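Local coordinates for acetyl-CoA acetyltransferase (Mycobacterium smegmatis, PDB 4EGV), which probably has acyltransferase activity, as a monomeric thiolase-like protein of the thiolase superfamily, at residues 96-100 against 101-105; 325-329 against 330-334; 357-360 against 361-365. All blocks are in the same frame, centred on the assembly; numbering follows the deposited sequence.

Interaction 1 of 3, residues 96-100 against 101-105; sequences SVARN and IGADP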
loop_
_atom_site.group_PDB
_atom_site.type_symbol
_atom_site.label_atom_id
_atom_site.label_comp_id
_atom_site.label_asym_id
_atom_site.label_seq_id
_atom_site.Cartn_x
_atom_site.Cartn_y
_atom_site.Cartn_z
ATOM N N SER A 96 19.118 16.619 7.038
ATOM C CA SER A 96 19.915 16.035 8.087
ATOM C C SER A 96 20.514 14.711 7.611
ATOM O O SER A 96 21.616 14.362 8.019
ATOM C CB SER A 96 19.107 15.762 9.370
ATOM O OG SER A 96 18.242 16.784 9.785
ATOM N N VAL A 97 19.755 13.973 6.789
ATOM C CA VAL A 97 20.129 12.672 6.276
ATOM C C VAL A 97 21.224 12.902 5.290
ATOM O O VAL A 97 22.211 12.175 5.275
ATOM C CB VAL A 97 18.903 11.859 5.657
ATOM C CG1 VAL A 97 19.377 10.658 4.815
ATOM C CG2 VAL A 97 17.960 11.363 6.758
ATOM N N ALA A 98 21.074 13.960 4.514
ATOM C CA ALA A 98 22.073 14.352 3.528
ATOM C C ALA A 98 23.428 14.693 4.163
ATOM O O ALA A 98 24.452 14.300 3.640
ATOM C CB ALA A 98 21.565 15.507 2.736
ATOM N N ARG A 99 23.413 15.398 5.303
ATOM C CA ARG A 99 24.605 15.939 5.944
ATOM C C ARG A 99 25.369 14.755 6.478
ATOM O O ARG A 99 26.596 14.615 6.293
ATOM C CB ARG A 99 24.230 16.946 7.065
ATOM C CG ARG A 99 25.295 18.088 7.428
ATOM C CD ARG A 99 24.594 19.440 7.909
ATOM N NE ARG A 99 23.719 19.201 9.080
ATOM C CZ ARG A 99 22.398 19.418 9.183
ATOM N NH1 ARG A 99 21.666 19.952 8.200
ATOM N NH2 ARG A 99 21.812 19.086 10.324
ATOM N N ASN A 100 24.615 13.874 7.095
ATOM C CA ASN A 100 25.153 12.641 7.624
ATOM C C ASN A 100 25.893 11.679 6.676
ATOM O O ASN A 100 26.777 10.937 7.109
ATOM C CB ASN A 100 24.032 11.863 8.271
ATOM C CG ASN A 100 23.676 12.375 9.630
ATOM O OD1 ASN A 100 24.379 13.182 10.222
ATOM N ND2 ASN A 100 22.572 11.910 10.131
ATOM N N ILE A 101 25.506 11.691 5.397
ATOM C CA ILE A 101 26.121 10.866 4.360
ATOM C C ILE A 101 27.139 11.623 3.490
ATOM O O ILE A 101 27.756 11.034 2.633
ATOM C CB ILE A 101 25.037 10.176 3.479
ATOM C CG1 ILE A 101 24.243 11.206 2.690
ATOM C CG2 ILE A 101 24.115 9.321 4.313
ATOM C CD1 ILE A 101 23.589 10.678 1.508
ATOM N N GLY A 102 27.299 12.922 3.696
ATOM C CA GLY A 102 28.283 13.707 2.952
ATOM C C GLY A 102 27.759 14.326 1.677
ATOM O O GLY A 102 28.513 14.598 0.780
ATOM N N ALA A 103 26.452 14.538 1.608
ATOM C CA ALA A 103 25.786 15.138 0.449
ATOM C C ALA A 103 25.452 16.599 0.724
ATOM O O ALA A 103 25.228 16.984 1.883
ATOM C CB ALA A 103 24.499 14.358 0.081
ATOM N N ASP A 104 25.442 17.415 -0.332
ATOM C CA ASP A 104 24.947 18.795 -0.233
ATOM C C ASP A 104 24.092 19.148 -1.477
ATOM O O ASP A 104 24.558 19.837 -2.397
ATOM C CB ASP A 104 26.099 19.790 0.007
ATOM C CG ASP A 104 25.586 21.236 0.304
ATOM O OD1 ASP A 104 24.541 21.380 0.985
ATOM O OD2 ASP A 104 26.228 22.231 -0.155
ATOM N N PRO A 105 22.847 18.641 -1.506
ATOM C CA PRO A 105 22.056 18.660 -2.722
ATOM C C PRO A 105 21.308 19.944 -2.865
ATOM O O PRO A 105 20.937 20.549 -1.861
ATOM C CB PRO A 105 21.084 17.523 -2.520
ATOM C CG PRO A 105 20.898 17.433 -1.073
ATOM C CD PRO A 105 22.159 17.935 -0.409
#

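Interaction 2 of 3, residues 325-329 against 330-334; sequences EALRV and AGIGL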
loop_
_atom_site.group_PDB
_atom_site.type_symbol
_atom_site.label_atom_id
_atom_site.label_comp_id
_atom_site.label_asym_id
_atom_site.label_seq_id
_atom_site.Cartn_x
_atom_site.Cartn_y
_atom_site.Cartn_z
ATOM N N GLU A 325 -1.996 -0.449 -16.771
ATOM C CA GLU A 325 -1.247 0.596 -17.461
ATOM C C GLU A 325 0.277 0.444 -17.279
ATOM O O GLU A 325 1.054 0.667 -18.217
ATOM C CB GLU A 325 -1.744 1.977 -17.028
ATOM C CG GLU A 325 -0.883 3.182 -17.438
ATOM C CD GLU A 325 -0.869 3.446 -18.940
ATOM O OE1 GLU A 325 -1.685 2.864 -19.665
ATOM O OE2 GLU A 325 -0.037 4.246 -19.393
ATOM N N ALA A 326 0.704 0.046 -16.085
ATOM C CA ALA A 326 2.099 -0.223 -15.815
ATOM C C ALA A 326 2.605 -1.402 -16.590
ATOM O O ALA A 326 3.755 -1.437 -16.942
ATOM C CB ALA A 326 2.285 -0.463 -14.390
ATOM N N LEU A 327 1.739 -2.382 -16.827
ATOM C CA LEU A 327 2.018 -3.523 -17.670
ATOM C C LEU A 327 2.210 -3.113 -19.127
ATOM O O LEU A 327 3.137 -3.552 -19.781
ATOM C CB LEU A 327 0.891 -4.545 -17.543
ATOM C CG LEU A 327 1.051 -5.929 -16.902
ATOM C CD1 LEU A 327 2.293 -6.053 -16.065
ATOM C CD2 LEU A 327 -0.152 -6.293 -16.071
ATOM N N ARG A 328 1.324 -2.261 -19.622
ATOM C CA ARG A 328 1.444 -1.738 -20.972
ATOM C C ARG A 328 2.787 -1.006 -21.228
ATOM O O ARG A 328 3.569 -1.437 -22.068
ATOM C CB ARG A 328 0.236 -0.860 -21.325
ATOM C CG ARG A 328 0.108 -0.577 -22.806
ATOM C CD ARG A 328 -0.887 0.537 -23.083
ATOM N NE ARG A 328 -0.480 1.816 -22.512
ATOM C CZ ARG A 328 0.293 2.716 -23.115
ATOM N NH1 ARG A 328 0.750 2.506 -24.325
ATOM N NH2 ARG A 328 0.605 3.841 -22.503
ATOM N N VAL A 329 3.067 0.006 -20.441
ATOM C CA VAL A 329 4.346 0.675 -20.399
ATOM C C VAL A 329 5.594 -0.208 -20.453
ATOM O O VAL A 329 6.546 0.173 -21.052
ATOM C CB VAL A 329 4.378 1.663 -19.210
ATOM C CG1 VAL A 329 5.609 2.443 -19.173
ATOM C CG2 VAL A 329 3.263 2.586 -19.318
ATOM N N ALA A 330 5.597 -1.384 -19.866
ATOM C CA ALA A 330 6.754 -2.249 -19.955
ATOM C C ALA A 330 6.867 -3.046 -21.223
ATOM O O ALA A 330 7.896 -3.587 -21.497
ATOM C CB ALA A 330 6.772 -3.158 -18.831
ATOM N N GLY A 331 5.795 -3.148 -21.967
ATOM C CA GLY A 331 5.641 -4.041 -23.073
ATOM C C GLY A 331 5.392 -5.455 -22.702
ATOM O O GLY A 331 5.751 -6.329 -23.430
ATOM N N ILE A 332 4.763 -5.680 -21.570
ATOM C CA ILE A 332 4.547 -7.023 -21.122
ATOM C C ILE A 332 3.159 -7.317 -20.657
ATOM O O ILE A 332 2.342 -6.477 -20.553
ATOM C CB ILE A 332 5.570 -7.412 -20.071
ATOM C CG1 ILE A 332 5.329 -6.709 -18.762
ATOM C CG2 ILE A 332 6.934 -7.087 -20.531
ATOM C CD1 ILE A 332 6.092 -7.261 -17.688
ATOM N N GLY A 333 2.885 -8.563 -20.418
ATOM C CA GLY A 333 1.581 -8.955 -19.902
ATOM C C GLY A 333 1.730 -9.608 -18.547
ATOM O O GLY A 333 2.828 -9.961 -18.164
ATOM N N LEU A 334 0.627 -9.783 -17.835
ATOM C CA LEU A 334 0.658 -10.341 -16.491
ATOM C C LEU A 334 1.460 -11.639 -16.342
ATOM O O LEU A 334 2.074 -11.869 -15.291
ATOM C CB LEU A 334 -0.764 -10.541 -15.969
ATOM C CG LEU A 334 -0.900 -10.809 -14.475
ATOM C CD1 LEU A 334 -0.522 -9.586 -13.670
ATOM C CD2 LEU A 334 -2.323 -11.270 -14.201
#

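Interaction 3 of 3, residues 357-360 against 361-365; sequences TGLA and TDDPR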
loop_
_atom_site.group_PDB
_atom_site.type_symbol
_atom_site.label_atom_id
_atom_site.label_comp_id
_atom_site.label_asym_id
_atom_site.label_seq_id
_atom_site.Cartn_x
_atom_site.Cartn_y
_atom_site.Cartn_z
ATOM N N THR A 357 -7.718 -8.583 -12.185
ATOM C CA THR A 357 -6.572 -8.854 -13.027
ATOM C C THR A 357 -6.523 -10.303 -13.493
ATOM O O THR A 357 -5.890 -10.611 -14.465
ATOM C CB THR A 357 -5.281 -8.494 -12.276
ATOM O OG1 THR A 357 -4.191 -8.526 -13.178
ATOM C CG2 THR A 357 -4.974 -9.486 -11.199
ATOM N N GLY A 358 -7.197 -11.184 -12.773
ATOM C CA GLY A 358 -7.193 -12.602 -13.064
ATOM C C GLY A 358 -6.201 -13.403 -12.253
ATOM O O GLY A 358 -6.362 -14.598 -12.121
ATOM N N LEU A 359 -5.163 -12.749 -11.738
ATOM C CA LEU A 359 -4.136 -13.376 -10.894
ATOM C C LEU A 359 -4.758 -14.177 -9.760
ATOM O O LEU A 359 -5.550 -13.648 -8.999
ATOM C CB LEU A 359 -3.289 -12.289 -10.239
ATOM C CG LEU A 359 -1.761 -12.304 -10.208
ATOM C CD1 LEU A 359 -1.123 -11.456 -9.131
ATOM C CD2 LEU A 359 -1.074 -13.601 -10.443
ATOM N N ALA A 360 -4.394 -15.445 -9.624
ATOM C CA ALA A 360 -4.892 -16.227 -8.495
ATOM C C ALA A 360 -4.209 -15.845 -7.165
ATOM O O ALA A 360 -3.046 -15.422 -7.116
ATOM C CB ALA A 360 -4.766 -17.697 -8.761
ATOM N N THR A 361 -4.962 -16.007 -6.085
ATOM C CA THR A 361 -4.483 -15.702 -4.748
ATOM C C THR A 361 -3.380 -16.682 -4.302
ATOM O O THR A 361 -2.561 -16.339 -3.468
ATOM C CB THR A 361 -5.637 -15.715 -3.720
ATOM O OG1 THR A 361 -5.894 -17.068 -3.326
ATOM C CG2 THR A 361 -6.907 -15.114 -4.303
ATOM N N ASP A 362 -3.364 -17.885 -4.863
ATOM C CA ASP A 362 -2.382 -18.900 -4.504
ATOM C C ASP A 362 -1.274 -19.062 -5.537
ATOM O O ASP A 362 -0.516 -20.018 -5.500
ATOM C CB ASP A 362 -3.071 -20.252 -4.201
ATOM C CG ASP A 362 -4.154 -20.661 -5.251
ATOM O OD1 ASP A 362 -4.577 -19.868 -6.141
ATOM O OD2 ASP A 362 -4.591 -21.823 -5.152
ATOM N N ASP A 363 -1.184 -18.098 -6.443
ATOM C CA ASP A 363 -0.209 -18.090 -7.521
ATOM C C ASP A 363 1.198 -18.462 -7.050
ATOM O O ASP A 363 1.695 -17.855 -6.109
ATOM C CB ASP A 363 -0.196 -16.712 -8.207
ATOM C CG ASP A 363 0.581 -16.710 -9.538
ATOM O OD1 ASP A 363 -0.047 -16.533 -10.602
ATOM O OD2 ASP A 363 1.814 -16.904 -9.536
ATOM N N PRO A 364 1.848 -19.440 -7.722
ATOM C CA PRO A 364 3.131 -19.996 -7.264
ATOM C C PRO A 364 4.258 -18.985 -7.234
ATOM O O PRO A 364 5.204 -19.173 -6.481
ATOM C CB PRO A 364 3.439 -21.112 -8.284
ATOM C CG PRO A 364 2.464 -20.941 -9.416
ATOM C CD PRO A 364 1.307 -20.162 -8.895
ATOM N N ARG A 365 4.161 -17.936 -8.057
ATOM C CA ARG A 365 5.158 -16.821 -8.087
ATOM C C ARG A 365 5.263 -16.075 -6.741
ATOM O O ARG A 365 6.298 -15.556 -6.405
ATOM C CB ARG A 365 4.864 -15.844 -9.244
ATOM C CG ARG A 365 5.153 -16.414 -10.663
ATOM C CD ARG A 365 4.674 -15.487 -11.803
ATOM N NE ARG A 365 3.218 -15.404 -11.899
ATOM C CZ ARG A 365 2.534 -14.625 -12.741
ATOM N NH1 ARG A 365 3.167 -13.838 -13.604
ATOM N NH2 ARG A 365 1.208 -14.637 -12.723
#

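Interaction 1 of 3, residues 96-100 against 101-105
Ala98 and Ala103 touch side by side across the end of helix 93-101, their CB methyls 4.1 Å apart. Beside this pair, the Pro105 ring comes up with its CD 4.0 Å from Ala98 CB, so one small methyl meets two later residues as the chain heads for strand 107-110. Ile101 is arranged differently. It leaves CG1 between its backbone N and carbonyl carbon (chi1 66°), which lays that methylene back over the carbonyls of the last turn, near the oxygens of both Val97 and Ala98. Its CG2 stands beside the backbone N and also lies near Val97 O. Outside the segment, Ile101 rests on Leu138 of strand 136-143, and Val97 touches Phe140 of the same strand and Ala46 and Thr47 of helix 42-56. Asn100, its CB directed away from residues 101-105, has ND2 hydrogen-bonded to Thr47 OG1.

The backbone forms a Schellman motif. Ala103 N donates to Ala98 O at 2.9 Å, in a fairly straight bond (159°). Gly102 N donates to Arg99 O at 3.2 Å. Ile101 N makes only weak bonds, to Val97 O and Ala98 O. Gly102 supplies the positive phi that the reversal needs, a conformation in which a side chain would collide with the carbonyl oxygen of Ile101. The chemistry is thus split: the carbonyls of Ala98 and Arg99 are met by N-H groups beyond the helix, while the Ala98 and Ala103 methyls and the proline ring pack on the apolar side of the bend.

Interaction 2 of 3, residues 325-329 against 330-334
Leu334 holds CG anti to its backbone N (chi1 -166°), and Ile332 sets CG1 between N and the carbonyl carbon (chi1 71°); these torsions bring both side chains up to Leu327 at the Schellman motif that ends helix 317-330. Each branch of Leu327 has its own partner. CD1 meets Ile332 CG1 at 4.1 Å, the two side chains lying at about a right angle. CD2 meets Leu334 CD1, also at 4.1 Å, in a more slanting approach. Leu327 is therefore flanked by residues five and seven positions later. It also packs on Leu404 of strand 402-409 and Ile419 of strand 414-421, and Ile332 adds Phe402, so the cluster seats the helix end on strands 402-409 and 414-421 of the thiolase fold.

In the backbone, Ile332 N donates to Leu327 O at 3.2 Å, and Gly331 N to Arg328 O at 2.8 Å. Ala330 N has only weak bonds, to Ala326 O and Leu327 O. Gly331, without a side chain, takes the positive phi that turns the chain out of the helix. A further bond, from Gly333 N to Asp336 OD2, continues the path toward strand 337-342.

On another side of the helix, Arg328 forms a salt bridge with Glu325, gripping it side-on with two nitrogens, the carboxylate carbon lying at the edge of the guanidinium and in its plane. Glu325 OE2 has a second donor, Asn431 N, which ties the pair to a later loop. Arg328 NH2 reaches OE2 from its syn side at 3.2 Å, while Arg328 NE meets OE1 at 3.3 Å from above the carboxylate plane.

Interaction 3 of 3, residues 357-360 against 361-365
A type I beta turn from Ala360 to Asp363, followed by an Asx turn at Asp363, shapes this surface loop after helix 348-357. The beta turn is closed by a weak bond from Asp363 N to Ala360 O at 3.3 Å. Asp362 OD1 stands near Ala360 CB. Asp363 has CG anti to its backbone N (chi1 -168°), which carries the carboxylate toward the Leu359 side chain at about a right angle. Leu359 CD2 sits against Asp363 OD1 and, obliquely, against Arg365 NH2; Leu359 and Arg365 both rest on Phe340 of strand 337-342.

Arg365, bent at chi3, presents its guanidinium edge side-on in a salt bridge to a tilted carboxylate. Its NH2 hydrogen-bonds Asp363 OD1 at 3.1 Å from above the carboxylate plane, and its NE hydrogen-bonds Asp363 OD2 at 3.1 Å on the syn side. Arg365 N adds a bond of 3.0 Å to OD2, on the anti lone pair; this makes the Asx turn. NH1 goes elsewhere, to Leu334 O and Val337 O. With three N-H groups of one residue on its oxygens, the Asp363 carboxylate is fixed in rotation and would probably remain ionised.

How the interactions relate
Interactions 1 and 2 both end a helix with a Schellman motif just before an outermost strand of the mixed sheet, 107-110 for the first and 337-342 for the second. They are remote, their centres 36 Å apart. Interaction 3 lies on the opposite side of the chain's centre from interaction 1, with 42 Å between centres, but touches interaction 2, whose centre is 17 Å away. The joint is Leu334: its O probably accepts from Arg365 NH1 at 2.8 Å, and its CD2 packs against Thr357 OG1 and the backbone of Leu359. The loop leading into strand 337-342 is thus tied to the loop that follows helix 348-357.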